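Local coordinates for protein S-adenosylmethionine-dependent methyltransferase (Clostridium acetobutylicum, PDB 1Y8C) that probably transfers a methyl group from S-adenosylmethionine to an acceptor substrate, at residues A[220-225]-A[229-234]; A[138-143]-A[206-211]. One frame throughout, in Å; residues are numbered along the deposited sequence.

Contact 1: residues A[220-225]-A[229-234]; sequences LDKVDC and KKVEKF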
ATOM      1  N   LEU A 220     -12.076  10.810   8.059  1.00 66.82           N
ATOM      2  CA  LEU A 220     -13.307  10.165   8.497  1.00 66.60           C
ATOM      3  C   LEU A 220     -13.005   9.168   9.607  1.00 66.33           C
ATOM      4  O   LEU A 220     -13.892   8.753  10.351  1.00 67.33           O
ATOM      5  CB  LEU A 220     -13.973   9.446   7.318  1.00 66.76           C
ATOM      6  CG  LEU A 220     -15.313  10.010   6.826  1.00 68.83           C
ATOM      7  CD1 LEU A 220     -15.200  11.504   6.550  1.00 67.78           C
ATOM      8  CD2 LEU A 220     -15.736   9.269   5.575  1.00 68.12           C
ATOM      9  N   ASP A 221     -11.746   8.780   9.716  1.00 66.05           N
ATOM     10  CA  ASP A 221     -11.360   7.846  10.744  1.00 65.19           C
ATOM     11  C   ASP A 221      -9.885   7.542  10.632  1.00 64.19           C
ATOM     12  O   ASP A 221      -9.324   7.534   9.541  1.00 62.50           O
ATOM     13  CB  ASP A 221     -12.171   6.554  10.638  1.00 68.54           C
ATOM     14  CG  ASP A 221     -12.495   5.954  12.009  1.00 73.38           C
ATOM     15  OD1 ASP A 221     -11.640   6.042  12.923  1.00 74.03           O
ATOM     16  OD2 ASP A 221     -13.599   5.384  12.162  1.00 74.48           O
ATOM     17  N   LYS A 222      -9.271   7.310  11.788  1.00 63.03           N
ATOM     18  CA  LYS A 222      -7.858   6.992  11.901  1.00 60.68           C
ATOM     19  C   LYS A 222      -7.748   5.828  12.884  1.00 61.24           C
ATOM     20  O   LYS A 222      -7.812   6.025  14.101  1.00 61.68           O
ATOM     21  CB  LYS A 222      -7.085   8.197  12.433  1.00 58.41           C
ATOM     22  CG  LYS A 222      -5.597   7.938  12.524  1.00 59.22           C
ATOM     23  CD  LYS A 222      -4.792   9.180  12.878  1.00 61.79           C
ATOM     24  CE  LYS A 222      -5.133   9.724  14.265  1.00 62.60           C
ATOM     25  NZ  LYS A 222      -4.202  10.826  14.673  1.00 63.61           N
ATOM     26  N   VAL A 223      -7.579   4.620  12.352  1.00 58.89           N
ATOM     27  CA  VAL A 223      -7.489   3.433  13.190  1.00 58.31           C
ATOM     28  C   VAL A 223      -6.149   2.700  13.139  1.00 59.43           C
ATOM     29  O   VAL A 223      -5.226   3.085  12.415  1.00 60.18           O
ATOM     30  CB  VAL A 223      -8.576   2.425  12.818  1.00 57.76           C
ATOM     31  CG1 VAL A 223      -9.936   3.095  12.873  1.00 52.83           C
ATOM     32  CG2 VAL A 223      -8.293   1.843  11.427  1.00 54.86           C
ATOM     33  N   ASP A 224      -6.072   1.621  13.913  1.00 58.76           N
ATOM     34  CA  ASP A 224      -4.873   0.801  13.995  1.00 56.40           C
ATOM     35  C   ASP A 224      -4.949  -0.399  13.064  1.00 55.66           C
ATOM     36  O   ASP A 224      -5.807  -1.265  13.206  1.00 53.93           O
ATOM     37  CB  ASP A 224      -4.668   0.308  15.427  1.00 56.41           C
ATOM     38  CG  ASP A 224      -3.323  -0.370  15.626  1.00 59.68           C
ATOM     39  OD1 ASP A 224      -2.962  -1.266  14.824  1.00 58.45           O
ATOM     40  OD2 ASP A 224      -2.627  -0.016  16.606  1.00 61.59           O
ATOM     41  N   CYS A 225      -4.030  -0.432  12.113  1.00 54.98           N
ATOM     42  CA  CYS A 225      -3.927  -1.510  11.152  1.00 55.32           C
ATOM     43  C   CYS A 225      -5.221  -2.225  10.768  1.00 56.73           C
ATOM     44  O   CYS A 225      -5.464  -3.357  11.184  1.00 58.10           O
ATOM     45  CB  CYS A 225      -2.920  -2.527  11.659  1.00 54.04           C
ATOM     46  SG  CYS A 225      -2.429  -3.732  10.427  1.00 62.59           S
ATOM     47  N   LYS A 229      -9.872  -0.784  16.250  1.00 67.28           N
ATOM     48  CA  LYS A 229      -8.984  -0.343  17.318  1.00 68.89           C
ATOM     49  C   LYS A 229      -8.439   1.049  17.040  1.00 67.72           C
ATOM     50  O   LYS A 229      -8.160   1.407  15.893  1.00 67.70           O
ATOM     51  CB  LYS A 229      -7.814  -1.309  17.501  1.00 71.42           C
ATOM     52  CG  LYS A 229      -8.200  -2.735  17.883  1.00 75.67           C
ATOM     53  CD  LYS A 229      -6.946  -3.593  18.104  1.00 79.55           C
ATOM     54  CE  LYS A 229      -6.172  -3.828  16.800  1.00 81.27           C
ATOM     55  NZ  LYS A 229      -4.817  -4.417  17.024  1.00 83.35           N
ATOM     56  N   LYS A 230      -8.295   1.828  18.108  1.00 67.28           N
ATOM     57  CA  LYS A 230      -7.781   3.193  18.043  1.00 65.78           C
ATOM     58  C   LYS A 230      -6.244   3.214  17.973  1.00 64.21           C
ATOM     59  O   LYS A 230      -5.578   2.295  18.441  1.00 62.90           O
ATOM     60  CB  LYS A 230      -8.262   3.967  19.272  1.00 65.92           C
ATOM     61  CG  LYS A 230      -7.666   5.343  19.399  1.00 70.29           C
ATOM     62  CD  LYS A 230      -8.266   6.126  20.555  1.00 72.68           C
ATOM     63  CE  LYS A 230      -7.811   7.602  20.513  1.00 75.76           C
ATOM     64  NZ  LYS A 230      -8.324   8.365  19.307  1.00 75.51           N
ATOM     65  N   VAL A 231      -5.690   4.262  17.372  1.00 64.12           N
ATOM     66  CA  VAL A 231      -4.239   4.406  17.246  1.00 62.53           C
ATOM     67  C   VAL A 231      -3.619   4.749  18.601  1.00 63.32           C
ATOM     68  O   VAL A 231      -4.088   5.642  19.303  1.00 63.90           O
ATOM     69  CB  VAL A 231      -3.879   5.519  16.238  1.00 60.85           C
ATOM     70  CG1 VAL A 231      -2.379   5.762  16.226  1.00 61.43           C
ATOM     71  CG2 VAL A 231      -4.360   5.126  14.865  1.00 59.30           C
ATOM     72  N   GLU A 232      -2.559   4.036  18.960  1.00 64.60           N
ATOM     73  CA  GLU A 232      -1.873   4.249  20.231  1.00 64.36           C
ATOM     74  C   GLU A 232      -0.389   4.469  20.007  1.00 62.88           C
ATOM     75  O   GLU A 232       0.156   4.125  18.961  1.00 61.31           O
ATOM     76  CB  GLU A 232      -2.035   3.031  21.132  1.00 67.70           C
ATOM     77  CG  GLU A 232      -3.451   2.556  21.300  1.00 73.00           C
ATOM     78  CD  GLU A 232      -4.292   3.550  22.051  1.00 76.88           C
ATOM     79  OE1 GLU A 232      -5.447   3.211  22.387  1.00 80.45           O
ATOM     80  OE2 GLU A 232      -3.802   4.672  22.309  1.00 79.86           O
ATOM     81  N   LYS A 233       0.253   5.008  21.032  1.00 62.01           N
ATOM     82  CA  LYS A 233       1.671   5.311  21.028  1.00 61.47           C
ATOM     83  C   LYS A 233       2.571   4.297  20.326  1.00 60.54           C
ATOM     84  O   LYS A 233       3.557   4.677  19.692  1.00 60.55           O
ATOM     85  CB  LYS A 233       2.145   5.489  22.470  1.00 63.74           C
ATOM     86  CG  LYS A 233       3.579   5.921  22.605  1.00 66.65           C
ATOM     87  CD  LYS A 233       3.928   6.251  24.043  1.00 69.18           C
ATOM     88  CE  LYS A 233       5.346   6.804  24.118  1.00 72.41           C
ATOM     89  NZ  LYS A 233       5.736   7.248  25.487  1.00 75.77           N
ATOM     90  N   PHE A 234       2.244   3.014  20.417  1.00 59.02           N
ATOM     91  CA  PHE A 234       3.103   2.009  19.801  1.00 56.66           C
ATOM     92  C   PHE A 234       2.566   1.369  18.529  1.00 55.42           C
ATOM     93  O   PHE A 234       3.152   0.405  18.028  1.00 56.75           O
ATOM     94  CB  PHE A 234       3.431   0.920  20.822  1.00 55.78           C
ATOM     95  CG  PHE A 234       3.999   1.448  22.107  1.00 55.74           C
ATOM     96  CD1 PHE A 234       3.221   1.502  23.264  1.00 54.92           C
ATOM     97  CD2 PHE A 234       5.311   1.894  22.167  1.00 55.32           C
ATOM     98  CE1 PHE A 234       3.744   1.982  24.460  1.00 53.94           C
ATOM     99  CE2 PHE A 234       5.838   2.376  23.359  1.00 55.93           C
ATOM    100  CZ  PHE A 234       5.050   2.421  24.511  1.00 52.94           C
TER
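The outer strand 217-224 and the loop that leads from it into strand 237-244 form the antiparallel hairpin at the sheet edge of a class I methyltransferase fold, and D224, V223 and K222 meet K229 and V231 where that loop folds back. One backbone bond joins the two segments: D224 N donates to K229 O at 2.9 Å, fairly straight at 159°, from a position tilted out of the carbonyl plane. The same oxygen lies against the side chain of V223, 3.3 Å from its CB. V231 follows with a single methyl: CG2, anti to its own carbonyl carbon, is set over the V223 peptide, 3.3 Å from V223 O, and the same CG2 of V231 meets K222 CG at 3.9 Å, the two side chains crossing at about a right angle. On the other side of the bond the D224 and K229 side chains start close together, CB to CB 4.1 Å. Their charges remain near without forming a salt bridge, D224 OD1 to K229 NZ being 4.3 Å, while D224 OD2 is taken by the hydroxyl of T235. S227 in the turn bonds D224 O through its OG. The apolar stem of K222 lies on I238 and Y240 of strand 237-244, its amine pairs with E205 at the start of helix 205-214, and backbone bonds from V223 to T239 join the edge strand to that neighbour.

Contact 2: residues A[138-143]-A[206-211]; sequences FIFDIN and EDIEKY. With SO4 (sulfate ion), chain B.
I142 turns its CG1 into the position between backbone N and carbonyl carbon (chi1 68°) and then runs straight on (chi2 172°), which sends CD1 out from strand 136-143 to I208 of helix 205-214. I208 answers with CG1 beside its backbone N and anti to its carbonyl carbon, and the two isoleucines meet tip to tip, I142 CD1 to I208 CG1 4.1 Å. The other branch of I208, its CG2 methyl, is directed to F140: it sits at the ring edge, near the ring plane, 4.3 Å from F140 CZ. I208 is thus shared by two residues of one strand face, and the touch is light, purely apolar and buried. F140 in turn rests on its strand neighbour two residues back, with F140 CD2 3.4 Å above the plane of the F138 ring, toward the rim. At the first turn of the helix a sulfate, probably from the crystallisation liquor, accepts a bond from E206 N to its O2 at 3.0 Å and 142°; the partial positive charge of a helix N terminus would favour an anion there. Y240 of strand 237-244 lines the same interface: its ring meets that of F140 with nearly parallel planes, its side chain touches I208, and its hydroxyl bonds E209. Further along, Y211 reaches S118 and L121 of helix 118-129, so helix 205-214 covers this face of the sheet beside helix 118-129, over strands 136-143 and 237-244.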
ATOM      1  N   PHE A 138     -11.453   7.421   0.361  1.00 50.15           N
ATOM      2  CA  PHE A 138     -10.051   7.128   0.062  1.00 48.11           C
ATOM      3  C   PHE A 138      -9.410   6.470   1.284  1.00 48.61           C
ATOM      4  O   PHE A 138      -9.350   7.066   2.363  1.00 47.59           O
ATOM      5  CB  PHE A 138      -9.292   8.413  -0.307  1.00 44.52           C
ATOM      6  CG  PHE A 138      -7.788   8.231  -0.404  1.00 42.06           C
ATOM      7  CD1 PHE A 138      -7.242   7.054  -0.933  1.00 39.62           C
ATOM      8  CD2 PHE A 138      -6.920   9.251   0.005  1.00 41.69           C
ATOM      9  CE1 PHE A 138      -5.853   6.881  -1.051  1.00 36.83           C
ATOM     10  CE2 PHE A 138      -5.531   9.098  -0.104  1.00 41.39           C
ATOM     11  CZ  PHE A 138      -4.993   7.903  -0.640  1.00 39.39           C
ATOM     12  N   ILE A 139      -8.935   5.242   1.102  1.00 46.84           N
ATOM     13  CA  ILE A 139      -8.317   4.473   2.178  1.00 46.18           C
ATOM     14  C   ILE A 139      -6.851   4.132   1.887  1.00 47.89           C
ATOM     15  O   ILE A 139      -6.528   3.579   0.836  1.00 49.63           O
ATOM     16  CB  ILE A 139      -9.124   3.165   2.423  1.00 43.56           C
ATOM     17  CG1 ILE A 139     -10.560   3.523   2.804  1.00 45.79           C
ATOM     18  CG2 ILE A 139      -8.486   2.342   3.512  1.00 42.54           C
ATOM     19  CD1 ILE A 139     -11.465   2.333   3.051  1.00 47.62           C
ATOM     20  N   PHE A 140      -5.965   4.470   2.819  1.00 47.83           N
ATOM     21  CA  PHE A 140      -4.543   4.188   2.653  1.00 48.57           C
ATOM     22  C   PHE A 140      -3.892   3.976   4.012  1.00 49.34           C
ATOM     23  O   PHE A 140      -4.410   4.433   5.030  1.00 50.10           O
ATOM     24  CB  PHE A 140      -3.850   5.349   1.937  1.00 46.90           C
ATOM     25  CG  PHE A 140      -3.698   6.589   2.782  1.00 47.67           C
ATOM     26  CD1 PHE A 140      -2.506   6.857   3.444  1.00 46.18           C
ATOM     27  CD2 PHE A 140      -4.742   7.503   2.902  1.00 49.56           C
ATOM     28  CE1 PHE A 140      -2.355   8.019   4.206  1.00 46.45           C
ATOM     29  CE2 PHE A 140      -4.594   8.676   3.670  1.00 49.22           C
ATOM     30  CZ  PHE A 140      -3.403   8.932   4.320  1.00 45.76           C
ATOM     31  N   ASP A 141      -2.758   3.282   4.039  1.00 50.52           N
ATOM     32  CA  ASP A 141      -2.075   3.069   5.304  1.00 51.29           C
ATOM     33  C   ASP A 141      -0.630   3.472   5.206  1.00 51.53           C
ATOM     34  O   ASP A 141      -0.086   3.622   4.116  1.00 51.54           O
ATOM     35  CB  ASP A 141      -2.153   1.606   5.735  1.00 52.84           C
ATOM     36  CG  ASP A 141      -1.340   0.690   4.844  1.00 54.73           C
ATOM     37  OD1 ASP A 141      -0.090   0.749   4.890  1.00 55.25           O
ATOM     38  OD2 ASP A 141      -1.956  -0.092   4.095  1.00 55.20           O
ATOM     39  N   ILE A 142      -0.010   3.647   6.363  1.00 51.28           N
ATOM     40  CA  ILE A 142       1.392   4.007   6.414  1.00 51.40           C
ATOM     41  C   ILE A 142       2.035   3.303   7.591  1.00 52.93           C
ATOM     42  O   ILE A 142       1.351   2.854   8.514  1.00 53.47           O
ATOM     43  CB  ILE A 142       1.589   5.517   6.616  1.00 51.70           C
ATOM     44  CG1 ILE A 142       1.127   5.919   8.023  1.00 49.43           C
ATOM     45  CG2 ILE A 142       0.833   6.285   5.537  1.00 51.34           C
ATOM     46  CD1 ILE A 142       1.456   7.354   8.394  1.00 45.88           C
ATOM     47  N   ASN A 143       3.354   3.176   7.538  1.00 53.24           N
ATOM     48  CA  ASN A 143       4.063   2.583   8.648  1.00 52.50           C
ATOM     49  C   ASN A 143       4.181   3.776   9.567  1.00 52.38           C
ATOM     50  O   ASN A 143       4.429   4.899   9.112  1.00 52.08           O
ATOM     51  CB  ASN A 143       5.437   2.069   8.231  1.00 52.95           C
ATOM     52  CG  ASN A 143       5.384   0.646   7.686  1.00 56.32           C
ATOM     53  OD1 ASN A 143       4.685  -0.210   8.225  1.00 57.94           O
ATOM     54  ND2 ASN A 143       6.132   0.386   6.622  1.00 58.69           N
ATOM     55  N   GLU A 206       0.799  14.096  12.729  1.00 69.00           N
ATOM     56  CA  GLU A 206       0.561  15.527  12.702  1.00 71.84           C
ATOM     57  C   GLU A 206       0.861  16.053  11.301  1.00 71.25           C
ATOM     58  O   GLU A 206       0.111  16.865  10.759  1.00 72.52           O
ATOM     59  CB  GLU A 206       1.465  16.202  13.727  1.00 75.39           C
ATOM     60  CG  GLU A 206       1.178  17.661  13.963  1.00 80.46           C
ATOM     61  CD  GLU A 206       2.221  18.311  14.862  1.00 85.48           C
ATOM     62  OE1 GLU A 206       2.038  19.501  15.215  1.00 88.58           O
ATOM     63  OE2 GLU A 206       3.226  17.638  15.212  1.00 86.07           O
ATOM     64  N   ASP A 207       1.955  15.576  10.717  1.00 69.91           N
ATOM     65  CA  ASP A 207       2.362  15.979   9.371  1.00 69.08           C
ATOM     66  C   ASP A 207       1.408  15.447   8.311  1.00 67.56           C
ATOM     67  O   ASP A 207       1.105  16.129   7.336  1.00 65.94           O
ATOM     68  CB  ASP A 207       3.761  15.454   9.062  1.00 70.16           C
ATOM     69  CG  ASP A 207       4.820  16.049   9.960  1.00 71.69           C
ATOM     70  OD1 ASP A 207       5.885  15.397  10.112  1.00 73.54           O
ATOM     71  OD2 ASP A 207       4.590  17.160  10.503  1.00 67.32           O
ATOM     72  N   ILE A 208       0.961  14.213   8.492  1.00 66.11           N
ATOM     73  CA  ILE A 208       0.051  13.617   7.539  1.00 65.99           C
ATOM     74  C   ILE A 208      -1.265  14.377   7.557  1.00 67.81           C
ATOM     75  O   ILE A 208      -1.810  14.731   6.512  1.00 66.64           O
ATOM     76  CB  ILE A 208      -0.215  12.143   7.874  1.00 64.04           C
ATOM     77  CG1 ILE A 208       1.051  11.318   7.634  1.00 62.38           C
ATOM     78  CG2 ILE A 208      -1.383  11.625   7.038  1.00 62.29           C
ATOM     79  CD1 ILE A 208       1.462  11.213   6.174  1.00 58.78           C
ATOM     80  N   GLU A 209      -1.776  14.617   8.758  1.00 69.43           N
ATOM     81  CA  GLU A 209      -3.027  15.328   8.920  1.00 70.10           C
ATOM     82  C   GLU A 209      -2.957  16.685   8.232  1.00 70.44           C
ATOM     83  O   GLU A 209      -3.903  17.088   7.551  1.00 70.32           O
ATOM     84  CB  GLU A 209      -3.344  15.475  10.410  1.00 71.79           C
ATOM     85  CG  GLU A 209      -4.318  14.400  10.919  1.00 77.01           C
ATOM     86  CD  GLU A 209      -3.746  13.474  11.998  1.00 77.60           C
ATOM     87  OE1 GLU A 209      -3.500  13.950  13.130  1.00 77.65           O
ATOM     88  OE2 GLU A 209      -3.555  12.270  11.710  1.00 76.37           O
ATOM     89  N   LYS A 210      -1.831  17.379   8.388  1.00 70.26           N
ATOM     90  CA  LYS A 210      -1.656  18.687   7.759  1.00 70.43           C
ATOM     91  C   LYS A 210      -1.643  18.543   6.230  1.00 68.78           C
ATOM     92  O   LYS A 210      -2.387  19.228   5.535  1.00 67.76           O
ATOM     93  CB  LYS A 210      -0.356  19.344   8.244  1.00 72.24           C
ATOM     94  CG  LYS A 210      -0.231  20.818   7.854  1.00 76.57           C
ATOM     95  CD  LYS A 210       1.018  21.498   8.434  1.00 79.32           C
ATOM     96  CE  LYS A 210       2.299  21.124   7.687  1.00 82.03           C
ATOM     97  NZ  LYS A 210       2.348  21.654   6.282  1.00 84.35           N
ATOM     98  N   TYR A 211      -0.807  17.640   5.720  1.00 67.78           N
ATOM     99  CA  TYR A 211      -0.708  17.404   4.284  1.00 67.43           C
ATOM    100  C   TYR A 211      -2.036  16.958   3.687  1.00 67.19           C
ATOM    101  O   TYR A 211      -2.323  17.236   2.526  1.00 65.38           O
ATOM    102  CB  TYR A 211       0.366  16.356   3.996  1.00 69.53           C
ATOM    103  CG  TYR A 211       1.756  16.762   4.441  1.00 73.33           C
ATOM    104  CD1 TYR A 211       2.768  15.809   4.593  1.00 73.32           C
ATOM    105  CD2 TYR A 211       2.066  18.100   4.697  1.00 74.85           C
ATOM    106  CE1 TYR A 211       4.053  16.184   4.991  1.00 76.19           C
ATOM    107  CE2 TYR A 211       3.346  18.484   5.092  1.00 76.71           C
ATOM    108  CZ  TYR A 211       4.337  17.522   5.236  1.00 76.79           C
ATOM    109  OH  TYR A 211       5.614  17.912   5.593  1.00 77.07           O
TER
HETATM  110  S   SO4 B 301       2.793  12.512  16.268  1.00115.86           S
HETATM  111  O1  SO4 B 301       1.787  11.567  16.801  1.00114.31           O
HETATM  112  O2  SO4 B 301       2.124  13.503  15.400  1.00114.54           O
HETATM  113  O3  SO4 B 301       3.457  13.212  17.392  1.00115.39           O
HETATM  114  O4  SO4 B 301       3.805  11.769  15.488  1.00113.97           O

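How the contacts relate
From the N terminus, two helices (3-15 and 20-32) precede the parallel strands 40-44, 61-65, 87-89 and 104-107, and strand 136-143 follows. Contact 2 closes a loop of some 60 residues that contains the separate four-stranded antiparallel sheet, bringing helix 205-214 back onto strand 136-143. The chain then passes directly into strand 217-224, where contact 1 closes a short loop before strand 237-244 enters between 217-224 and 136-143. The contacts therefore follow in series, neither nested nor crossed, with centres about 12 Å apart. K222 of contact 1 and E209 of contact 2 bridge them by a long, weak ion pair, and Y240 adjoins both.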